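Sensory box histidine kinase/response regulator (Burkholderia thailandensis, PDB 3MR0) probably acts as a sensor kinase of a two-component phosphorelay, of which this chain is the PAS domain, a likely sensory module. Local coordinates at residues A[94-99]-A[121-126]; A[73-78]-A[102-107]; A[20-25]-A[114-119]. All coordinates share one frame; numbering follows the deposited sequence. Where two conformers were deposited one is given.

Contact 1: A[94-99]-A[121-126]; sequences DFRWIQ and DVTDRK. With SO4 (sulfate ion), chain C.
Thr123 and Asp121 meet the side chain of Arg96 and the backbone of Trp97 through polar bonds. The amide of Trp97 donates to Thr123 OG1 (N to OG1 2.9 Å), and Thr123 OG1 in turn donates a hydrogen bond to Asp121 OD1 at 2.7 Å. The same OD1 also accepts from the backbone N of Thr123, so two donors arriving from one face of the carboxylate grip it. In the return direction Val122 N donates to Trp97 O.

Charge is paired at the other carboxylate oxygen: Arg96 NE points almost straight at Asp121 OD2 (3.3 Å, N-H...O 173°), which lies in the guanidinium plane, while Thr123 CB sits over one guanidinium face. The bends at chi2 and chi3 of Arg96 fold the chain back to make this possible.

Asp121 ends the last strand of the PAS fold, pairing antiparallel with Ile98, and its Asx turn leads through Val122, the N-cap residue, into the C-terminal helix 123-140.

Lys126 doubles over at chi2 and chi3 (-71° and -55°), laying CE over the face of the six-membered ring of Trp97 in a CH-pi contact, 3.7 Å from its centroid, while NZ makes a cation-pi contact 4.6 Å from the same centroid. Val122 CG2 rests 3.9 Å from Trp97 CB. Arg125 hydrogen-bonds a sulfate, probably from the crystallisation liquor, with NH2 2.9 Å from its O3.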
loop_
_atom_site.group_PDB
_atom_site.type_symbol
_atom_site.label_atom_id
_atom_site.label_comp_id
_atom_site.label_asym_id
_atom_site.label_seq_id
_atom_site.Cartn_x
_atom_site.Cartn_y
_atom_site.Cartn_z
ATOM N N ASP A 94 10.568 5.743 -10.496
ATOM C CA ASP A 94 9.551 6.818 -10.440
ATOM C C ASP A 94 8.489 6.552 -9.360
ATOM O O ASP A 94 8.039 5.416 -9.172
ATOM C CB ASP A 94 8.864 7.005 -11.802
ATOM C CG ASP A 94 9.195 8.349 -12.461
ATOM O OD1 ASP A 94 10.024 9.118 -11.935
ATOM O OD2 ASP A 94 8.619 8.634 -13.525
ATOM N N PHE A 95 8.082 7.601 -8.656
ATOM C CA PHE A 95 7.155 7.423 -7.552
ATOM C C PHE A 95 5.719 7.435 -8.006
ATOM O O PHE A 95 5.342 8.218 -8.866
ATOM C CB PHE A 95 7.398 8.471 -6.464
ATOM C CG PHE A 95 8.643 8.215 -5.669
ATOM C CD1 PHE A 95 9.845 8.808 -6.023
ATOM C CD2 PHE A 95 8.617 7.353 -4.591
ATOM C CE1 PHE A 95 11.015 8.550 -5.298
ATOM C CE2 PHE A 95 9.751 7.095 -3.866
ATOM C CZ PHE A 95 10.968 7.692 -4.221
ATOM N N ARG A 96 4.920 6.546 -7.430
ATOM C CA ARG A 96 3.475 6.599 -7.587
ATOM C C ARG A 96 2.821 6.615 -6.202
ATOM O O ARG A 96 3.417 6.173 -5.221
ATOM C CB ARG A 96 2.965 5.383 -8.377
ATOM C CG ARG A 96 3.688 5.104 -9.700
ATOM C CD ARG A 96 3.315 6.078 -10.850
ATOM N NE ARG A 96 1.919 5.948 -11.286
ATOM C CZ ARG A 96 1.376 6.566 -12.336
ATOM N NH1 ARG A 96 0.087 6.370 -12.612
ATOM N NH2 ARG A 96 2.111 7.365 -13.111
ATOM N N TRP A 97 1.597 7.112 -6.111
ATOM C CA TRP A 97 0.848 7.002 -4.876
ATOM C C TRP A 97 0.021 5.731 -4.922
ATOM O O TRP A 97 -0.569 5.408 -5.943
ATOM C CB TRP A 97 -0.108 8.174 -4.689
ATOM C CG TRP A 97 0.548 9.460 -4.337
ATOM C CD1 TRP A 97 1.110 10.361 -5.196
ATOM C CD2 TRP A 97 0.682 10.012 -3.029
ATOM N NE1 TRP A 97 1.605 11.436 -4.496
ATOM C CE2 TRP A 97 1.351 11.244 -3.159
ATOM C CE3 TRP A 97 0.320 9.577 -1.751
ATOM C CZ2 TRP A 97 1.647 12.053 -2.058
ATOM C CZ3 TRP A 97 0.625 10.390 -0.658
ATOM C CH2 TRP A 97 1.269 11.609 -0.825
ATOM N N ILE A 98 -0.002 5.016 -3.806
ATOM C CA ILE A 98 -0.919 3.902 -3.619
ATOM C C ILE A 98 -1.762 4.134 -2.361
ATOM O O ILE A 98 -1.305 4.763 -1.396
ATOM C CB ILE A 98 -0.170 2.537 -3.477
ATOM C CG1 ILE A 98 0.889 2.585 -2.361
ATOM C CG2 ILE A 98 0.447 2.104 -4.791
ATOM C CD1 ILE A 98 1.592 1.239 -2.115
ATOM N N GLN A 99 -2.993 3.633 -2.376
ATOM C CA GLN A 99 -3.745 3.425 -1.136
ATOM C C GLN A 99 -3.541 1.960 -0.726
ATOM O O GLN A 99 -3.672 1.067 -1.562
ATOM C CB GLN A 99 -5.234 3.708 -1.335
ATOM C CG GLN A 99 -6.073 3.351 -0.128
ATOM C CD GLN A 99 -7.557 3.472 -0.388
ATOM O OE1 GLN A 99 -8.001 3.364 -1.532
ATOM N NE2 GLN A 99 -8.334 3.671 0.671
ATOM N N ASP A 121 -3.469 2.002 -7.258
ATOM C CA ASP A 121 -2.711 3.174 -7.690
ATOM C C ASP A 121 -3.630 4.366 -7.725
ATOM O O ASP A 121 -4.541 4.398 -8.543
ATOM C CB ASP A 121 -2.081 2.993 -9.075
ATOM C CG ASP A 121 -1.076 4.090 -9.393
ATOM O OD1 ASP A 121 -1.440 5.277 -9.334
ATOM O OD2 ASP A 121 0.100 3.780 -9.662
ATOM N N VAL A 122 -3.394 5.326 -6.829
ATOM C CA VAL A 122 -4.226 6.530 -6.709
ATOM C C VAL A 122 -3.464 7.804 -7.105
ATOM O O VAL A 122 -3.789 8.894 -6.645
ATOM C CB VAL A 122 -4.819 6.696 -5.275
ATOM C CG1 VAL A 122 -5.755 5.529 -4.930
ATOM C CG2 VAL A 122 -3.708 6.869 -4.232
ATOM N N THR A 123 -2.461 7.655 -7.971
ATOM C CA THR A 123 -1.586 8.756 -8.319
ATOM C C THR A 123 -2.335 9.931 -8.893
ATOM O O THR A 123 -2.154 11.049 -8.426
ATOM C CB THR A 123 -0.456 8.327 -9.293
ATOM O OG1 THR A 123 0.272 7.241 -8.714
ATOM C CG2 THR A 123 0.507 9.476 -9.542
ATOM N N ASP A 124 -3.167 9.679 -9.902
ATOM C CA ASP A 124 -3.875 10.752 -10.628
ATOM C C ASP A 124 -4.820 11.568 -9.771
ATOM O O ASP A 124 -4.929 12.775 -9.955
ATOM C CB ASP A 124 -4.615 10.205 -11.853
ATOM C CG ASP A 124 -3.700 10.025 -13.031
ATOM O OD1 ASP A 124 -2.556 10.507 -12.944
ATOM O OD2 ASP A 124 -4.118 9.406 -14.036
ATOM N N ARG A 125 -5.525 10.917 -8.854
ATOM C CA ARG A 125 -6.324 11.656 -7.893
ATOM C C ARG A 125 -5.432 12.534 -7.034
ATOM O O ARG A 125 -5.773 13.681 -6.789
ATOM C CB ARG A 125 -7.150 10.746 -6.983
ATOM C CG ARG A 125 -7.699 11.518 -5.777
ATOM C CD ARG A 125 -8.850 10.811 -5.106
ATOM N NE ARG A 125 -8.522 9.424 -4.802
ATOM C CZ ARG A 125 -7.904 9.027 -3.700
ATOM N NH1 ARG A 125 -7.546 9.909 -2.779
ATOM N NH2 ARG A 125 -7.640 7.749 -3.525
ATOM N N LYS A 126 -4.292 11.999 -6.585
ATOM C CA LYS A 126 -3.396 12.754 -5.699
ATOM C C LYS A 126 -2.769 13.957 -6.424
ATOM O O LYS A 126 -2.520 15.007 -5.799
ATOM C CB LYS A 126 -2.341 11.845 -5.039
ATOM C CG LYS A 126 -2.902 10.757 -4.119
ATOM C CD LYS A 126 -3.472 11.308 -2.841
ATOM C CE LYS A 126 -2.471 12.140 -2.125
ATOM N NZ LYS A 126 -3.061 12.680 -0.860
HETATM S S SO4 C . -9.143 6.568 -7.232
HETATM O O1 SO4 C . -9.637 7.928 -7.404
HETATM O O2 SO4 C . -8.116 6.246 -8.207
HETATM O O3 SO4 C . -8.582 6.456 -5.904
HETATM O O4 SO4 C . -10.211 5.587 -7.367
#

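Contact 2: A[73-78]-A[102-107]; sequences KAHLEH and GQALWN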
loop_
_atom_site.group_PDB
_atom_site.type_symbol
_atom_site.label_atom_id
_atom_site.label_comp_id
_atom_site.label_asym_id
_atom_site.label_seq_id
_atom_site.Cartn_x
_atom_site.Cartn_y
_atom_site.Cartn_z
ATOM N N LYS A 73 2.055 -0.240 12.937
ATOM C CA LYS A 73 2.135 -0.468 14.376
ATOM C C LYS A 73 0.791 -0.253 15.082
ATOM O O LYS A 73 0.358 -1.073 15.867
ATOM C CB LYS A 73 3.187 0.457 14.964
ATOM C CG LYS A 73 3.410 0.276 16.450
ATOM C CD LYS A 73 4.552 1.148 16.915
ATOM C CE LYS A 73 4.612 1.256 18.422
ATOM N NZ LYS A 73 5.340 2.509 18.787
ATOM N N ALA A 74 0.126 0.853 14.797
ATOM C CA ALA A 74 -1.172 1.111 15.380
ATOM C C ALA A 74 -2.135 -0.043 15.072
ATOM O O ALA A 74 -3.008 -0.373 15.884
ATOM C CB ALA A 74 -1.718 2.438 14.873
ATOM N N HIS A 75 -1.972 -0.650 13.899
ATOM C CA HIS A 75 -2.800 -1.804 13.509
ATOM C C HIS A 75 -2.376 -3.057 14.255
ATOM O O HIS A 75 -3.187 -3.691 14.923
ATOM C CB HIS A 75 -2.763 -2.070 11.997
ATOM C CG HIS A 75 -3.658 -3.195 11.564
ATOM N ND1 HIS A 75 -5.032 -3.105 11.593
ATOM C CD2 HIS A 75 -3.374 -4.441 11.117
ATOM C CE1 HIS A 75 -5.558 -4.241 11.170
ATOM N NE2 HIS A 75 -4.573 -5.070 10.877
ATOM N N LEU A 76 -1.102 -3.414 14.140
ATOM C CA LEU A 76 -0.626 -4.663 14.730
ATOM C C LEU A 76 -0.691 -4.673 16.255
ATOM O O LEU A 76 -0.695 -5.740 16.858
ATOM C CB LEU A 76 0.785 -5.012 14.263
ATOM C CG LEU A 76 0.906 -5.290 12.771
ATOM C CD1 LEU A 76 2.366 -5.596 12.389
ATOM C CD2 LEU A 76 -0.042 -6.412 12.361
ATOM N N GLU A 77 -0.736 -3.498 16.874
ATOM C CA GLU A 77 -0.769 -3.420 18.326
ATOM C C GLU A 77 -2.091 -2.979 18.912
ATOM O O GLU A 77 -2.507 -3.489 19.938
ATOM C CB GLU A 77 0.310 -2.476 18.837
ATOM C CG GLU A 77 1.701 -3.024 18.733
ATOM C CD GLU A 77 2.717 -2.017 19.206
ATOM O OE1 GLU A 77 2.305 -1.044 19.861
ATOM O OE2 GLU A 77 3.916 -2.181 18.912
ATOM N N HIS A 78 -2.740 -1.997 18.310
ATOM C CA HIS A 78 -3.940 -1.466 18.931
ATOM C C HIS A 78 -5.143 -1.927 18.162
ATOM O O HIS A 78 -6.274 -1.677 18.543
ATOM C CB HIS A 78 -3.863 0.047 19.033
ATOM C CG HIS A 78 -2.861 0.510 20.041
ATOM N ND1 HIS A 78 -1.785 1.308 19.719
ATOM C CD2 HIS A 78 -2.748 0.252 21.365
ATOM C CE1 HIS A 78 -1.068 1.542 20.801
ATOM N NE2 HIS A 78 -1.628 0.908 21.815
ATOM N N GLY A 102 -5.586 -3.190 4.770
ATOM C CA GLY A 102 -5.333 -4.556 5.169
ATOM C C GLY A 102 -5.797 -4.873 6.566
ATOM O O GLY A 102 -6.113 -3.983 7.344
ATOM N N GLN A 103 -5.820 -6.168 6.859
ATOM C CA GLN A 103 -6.336 -6.682 8.107
ATOM C C GLN A 103 -5.452 -7.821 8.562
ATOM O O GLN A 103 -5.263 -8.809 7.838
ATOM C CB GLN A 103 -7.763 -7.190 7.943
ATOM C CG GLN A 103 -8.334 -7.788 9.230
ATOM C CD GLN A 103 -8.456 -6.754 10.336
ATOM O OE1 GLN A 103 -9.149 -5.768 10.173
ATOM N NE2 GLN A 103 -7.777 -6.966 11.451
ATOM N N ALA A 104 -4.916 -7.660 9.769
ATOM C CA ALA A 104 -4.071 -8.653 10.403
ATOM C C ALA A 104 -4.902 -9.728 11.127
ATOM O O ALA A 104 -6.082 -9.531 11.409
ATOM C CB ALA A 104 -3.136 -7.960 11.377
ATOM N N LEU A 105 -4.266 -10.857 11.421
ATOM C CA LEU A 105 -4.862 -11.917 12.219
ATOM C C LEU A 105 -3.925 -12.167 13.371
ATOM O O LEU A 105 -2.718 -12.284 13.163
ATOM C CB LEU A 105 -5.016 -13.191 11.387
ATOM C CG LEU A 105 -6.016 -13.103 10.241
ATOM C CD1 LEU A 105 -5.568 -13.992 9.117
ATOM C CD2 LEU A 105 -7.420 -13.457 10.692
ATOM N N TRP A 106 -4.483 -12.244 14.579
ATOM C CA TRP A 106 -3.711 -12.463 15.807
ATOM C C TRP A 106 -4.048 -13.785 16.462
ATOM O O TRP A 106 -5.192 -14.243 16.409
ATOM C CB TRP A 106 -4.022 -11.375 16.826
ATOM C CG TRP A 106 -3.716 -10.018 16.367
ATOM C CD1 TRP A 106 -2.532 -9.340 16.523
ATOM C CD2 TRP A 106 -4.600 -9.138 15.678
ATOM N NE1 TRP A 106 -2.636 -8.086 15.965
ATOM C CE2 TRP A 106 -3.892 -7.938 15.433
ATOM C CE3 TRP A 106 -5.933 -9.237 15.247
ATOM C CZ2 TRP A 106 -4.471 -6.850 14.772
ATOM C CZ3 TRP A 106 -6.498 -8.149 14.568
ATOM C CH2 TRP A 106 -5.771 -6.982 14.347
ATOM N N ASN A 107 -3.055 -14.388 17.099
ATOM C CA ASN A 107 -3.301 -15.594 17.871
ATOM C C ASN A 107 -3.873 -15.195 19.238
ATOM O O ASN A 107 -4.146 -14.019 19.472
ATOM C CB ASN A 107 -2.045 -16.469 17.949
ATOM C CG ASN A 107 -0.972 -15.883 18.825
ATOM O OD1 ASN A 107 -1.190 -14.899 19.511
ATOM N ND2 ASN A 107 0.194 -16.503 18.825
#
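The imidazole of His75 has Trp106 CZ2 over one face, 4.3 Å from the plane and nearer the ring's margin than its middle, while its edge receives the Ala104 amide and the Gln103 carboxamide. The two rings are oblique, with planes at 46° and centroids 5.6 Å apart. On the indole of Trp106, the methyl of Ala104 lies over one face; at the edge are the carbonyl oxygens of His75 and Leu76.

Of the two groups at the His75 edge, Ala104 N makes the hydrogen bond to NE2 (2.8 Å), in the ring plane, so NE2 serves as acceptor; the Gln103 amide is bonded instead to Ala104 O. With CG anti to the backbone N (chi1 -177°), the ring reaches across from the helix to the strand. Its other nitrogen, ND1, is bonded to Asp80 O, which fixes the rotation of the ring.

Here the C-terminal end of helix 65-78 (73-78) lies against strand 95-106 of the antiparallel PAS sheet, the segment axes 8.9 Å apart and inclined at 31°.

A second polar link ties the helix end to the strand: Trp106 NE1 donates to Leu76 O (3.2 Å), approaching from above the carbonyl plane. Leu76 CD2 packs on Ala104 CB at 3.6 Å. The Trp106 side chain also borders a bound polyether.

Contact 3: A[20-25]-A[114-119]; sequences AGLWDW and RMVGWI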
loop_
_atom_site.group_PDB
_atom_site.type_symbol
_atom_site.label_atom_id
_atom_site.label_comp_id
_atom_site.label_asym_id
_atom_site.label_seq_id
_atom_site.Cartn_x
_atom_site.Cartn_y
_atom_site.Cartn_z
ATOM N N ALA A 20 -6.738 -3.673 -8.661
ATOM C CA ALA A 20 -6.036 -3.689 -7.386
ATOM C C ALA A 20 -5.009 -4.817 -7.353
ATOM O O ALA A 20 -5.133 -5.793 -8.101
ATOM C CB ALA A 20 -7.022 -3.818 -6.239
ATOM N N GLY A 21 -3.983 -4.666 -6.514
ATOM C CA GLY A 21 -3.041 -5.738 -6.248
ATOM C C GLY A 21 -3.216 -6.334 -4.861
ATOM O O GLY A 21 -3.263 -5.628 -3.849
ATOM N N LEU A 22 -3.309 -7.653 -4.806
ATOM C CA LEU A 22 -3.507 -8.359 -3.544
ATOM C C LEU A 22 -2.166 -8.630 -2.877
ATOM O O LEU A 22 -1.191 -8.923 -3.555
ATOM C CB LEU A 22 -4.282 -9.663 -3.802
ATOM C CG LEU A 22 -4.144 -10.883 -2.888
ATOM C CD1 LEU A 22 -5.135 -10.846 -1.734
ATOM C CD2 LEU A 22 -4.346 -12.145 -3.705
ATOM N N TRP A 23 -2.115 -8.508 -1.557
ATOM C CA TRP A 23 -0.920 -8.873 -0.801
ATOM C C TRP A 23 -1.239 -9.722 0.453
ATOM O O TRP A 23 -2.293 -9.578 1.057
ATOM C CB TRP A 23 -0.042 -7.645 -0.492
ATOM C CG TRP A 23 -0.695 -6.496 0.257
ATOM C CD1 TRP A 23 -1.257 -5.379 -0.284
ATOM C CD2 TRP A 23 -0.793 -6.343 1.682
ATOM N NE1 TRP A 23 -1.708 -4.550 0.707
ATOM C CE2 TRP A 23 -1.444 -5.121 1.924
ATOM C CE3 TRP A 23 -0.398 -7.131 2.778
ATOM C CZ2 TRP A 23 -1.710 -4.662 3.208
ATOM C CZ3 TRP A 23 -0.665 -6.678 4.046
ATOM C CH2 TRP A 23 -1.311 -5.453 4.255
ATOM N N ASP A 24 -0.340 -10.633 0.806
ATOM C CA ASP A 24 -0.541 -11.528 1.957
ATOM C C ASP A 24 0.773 -11.631 2.713
ATOM O O ASP A 24 1.739 -12.205 2.215
ATOM C CB ASP A 24 -0.989 -12.909 1.473
ATOM C CG ASP A 24 -1.170 -13.934 2.612
ATOM O OD1 ASP A 24 -0.907 -13.642 3.785
ATOM O OD2 ASP A 24 -1.597 -15.066 2.313
ATOM N N TRP A 25 0.800 -11.089 3.923
ATOM C CA TRP A 25 2.048 -10.812 4.614
ATOM C C TRP A 25 2.200 -11.516 5.968
ATOM O O TRP A 25 1.277 -11.534 6.780
ATOM C CB TRP A 25 2.143 -9.306 4.779
ATOM C CG TRP A 25 3.346 -8.786 5.447
ATOM C CD1 TRP A 25 4.633 -8.830 4.991
ATOM C CD2 TRP A 25 3.372 -8.072 6.679
ATOM N NE1 TRP A 25 5.459 -8.201 5.877
ATOM C CE2 TRP A 25 4.708 -7.726 6.928
ATOM C CE3 TRP A 25 2.391 -7.703 7.610
ATOM C CZ2 TRP A 25 5.094 -7.024 8.072
ATOM C CZ3 TRP A 25 2.766 -7.012 8.735
ATOM C CH2 TRP A 25 4.104 -6.674 8.961
ATOM N N ARG A 114 -0.575 -13.242 10.507
ATOM C CA ARG A 114 -0.899 -13.033 9.102
ATOM C C ARG A 114 -1.495 -11.655 8.941
ATOM O O ARG A 114 -1.968 -11.092 9.897
ATOM C CB ARG A 114 -1.899 -14.102 8.618
ATOM C CG ARG A 114 -2.143 -14.140 7.120
ATOM C CD ARG A 114 -3.145 -15.204 6.767
ATOM N NE ARG A 114 -3.317 -15.330 5.325
ATOM C CZ ARG A 114 -4.114 -16.221 4.744
ATOM N NH1 ARG A 114 -4.817 -17.067 5.482
ATOM N NH2 ARG A 114 -4.210 -16.268 3.426
HETATM N N MSE A 115 -1.449 -11.116 7.725
HETATM C CA MSE A 115 -2.157 -9.871 7.379
HETATM C C MSE A 115 -2.436 -9.840 5.853
HETATM O O MSE A 115 -1.537 -10.047 5.037
HETATM C CB MSE A 115 -1.354 -8.646 7.844
HETATM C CG MSE A 115 -2.119 -7.336 7.749
HETATM SE SE MSE A 115 -0.992 -5.775 8.112
HETATM C CE MSE A 115 -2.316 -4.355 7.929
ATOM N N VAL A 116 -3.684 -9.589 5.478
ATOM C CA VAL A 116 -4.057 -9.622 4.067
ATOM C C VAL A 116 -4.654 -8.300 3.635
ATOM O O VAL A 116 -5.418 -7.693 4.374
ATOM C CB VAL A 116 -5.077 -10.720 3.774
ATOM C CG1 VAL A 116 -5.310 -10.813 2.277
ATOM C CG2 VAL A 116 -4.591 -12.047 4.319
ATOM N N GLY A 117 -4.320 -7.859 2.432
ATOM C CA GLY A 117 -4.841 -6.604 1.950
ATOM C C GLY A 117 -4.580 -6.369 0.487
ATOM O O GLY A 117 -4.233 -7.268 -0.268
ATOM N N TRP A 118 -4.768 -5.130 0.079
ATOM C CA TRP A 118 -4.605 -4.767 -1.311
ATOM C C TRP A 118 -3.911 -3.420 -1.462
ATOM O O TRP A 118 -3.721 -2.681 -0.495
ATOM C CB TRP A 118 -5.966 -4.744 -2.012
ATOM C CG TRP A 118 -7.093 -3.992 -1.289
ATOM C CD1 TRP A 118 -8.096 -4.549 -0.538
ATOM C CD2 TRP A 118 -7.353 -2.575 -1.295
ATOM N NE1 TRP A 118 -8.935 -3.582 -0.070
ATOM C CE2 TRP A 118 -8.508 -2.358 -0.516
ATOM C CE3 TRP A 118 -6.710 -1.464 -1.868
ATOM C CZ2 TRP A 118 -9.035 -1.090 -0.294
ATOM C CZ3 TRP A 118 -7.231 -0.197 -1.646
ATOM C CH2 TRP A 118 -8.385 -0.021 -0.865
ATOM N N ILE A 119 -3.529 -3.106 -2.685
ATOM C CA ILE A 119 -3.088 -1.774 -3.009
ATOM C C ILE A 119 -3.820 -1.317 -4.275
ATOM O O ILE A 119 -4.176 -2.131 -5.122
ATOM C CB ILE A 119 -1.549 -1.692 -3.200
ATOM C CG1 ILE A 119 -1.074 -2.607 -4.340
ATOM C CG2 ILE A 119 -0.836 -2.001 -1.896
ATOM C CD1 ILE A 119 0.364 -2.359 -4.770
#
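Trp23 N donates to Gly117 O at 2.8 Å and 171°, and Gly117 N returns a bond to Trp23 O, making a hydrogen-bonded antiparallel pair in the middle of the ladder. Gly21 and Ile119 form another such pair toward one end, Ile119 N lying 2.8 Å from Gly21 O. Toward the other end Trp25 N binds Met115 O, whereas the reverse bond is weak. Leu22 with Trp118 and Asp24 with Val116 are the non-hydrogen-bonded pairs in between.

The indole of Trp23 folds back over the neighbouring strand. Its chi1 of 57° sets CG between the backbone N and the carbonyl carbon, which brings the ring above Gly117; Gly117 CA stands 4.0 Å from the centroid of the five-membered ring, a CH-pi contact. Trp23 NE1 reaches Trp118 O near the ring edge, but that bond is weak. At the opposite end of the indole, the selenium of Met115, a selenomethionine, lies in the ring plane, with SE 3.9 Å from Trp23 CH2. The extended Met115 chain also places SE beside Trp25, obliquely to its six-membered ring, while Met115 CB meets the Trp25 edge at CE3.

On the other face of the sheet Asp24 and Arg114 form a salt bridge. Arg114 NH2 is 3.1 Å from Asp24 OD2, coming from above the carboxylate plane, and the Arg114 NE bond to OD1 is weak; the carboxylate and guanidinium planes are inclined by 23°. Helix 11-17 adjoins this region, its Val15 touching both Ala20 and Trp118.

Pairing of the first and last strands at the centre of the sheet is the hallmark of the PAS fold, and Trp23 and Trp25 here line the pocket that holds a polyether molecule.

In the fold
From the N terminus, the chain lays down strand 21-25 and pairs it much later with strand 112-121; 88 residues separate segments 20-25 and 114-119, so contact 3 closes the longest of the three loops. Contact 2 is nested inside that loop and joins helix 65-78 to the far half of strand 95-106. Contact 1 starts inside the loop, on the first half of the same strand, but ends beyond it at helix 123-140; it therefore crosses both other contacts. Strand 95-106 carries contacts 1 and 2, their centres about 25 Å apart. It also lies beside strand 112-121: Gln99 and Ile98 pack on Trp118 and Ile119, while His75 meets Met115, so that helix 65-78 also reaches strand 112-121.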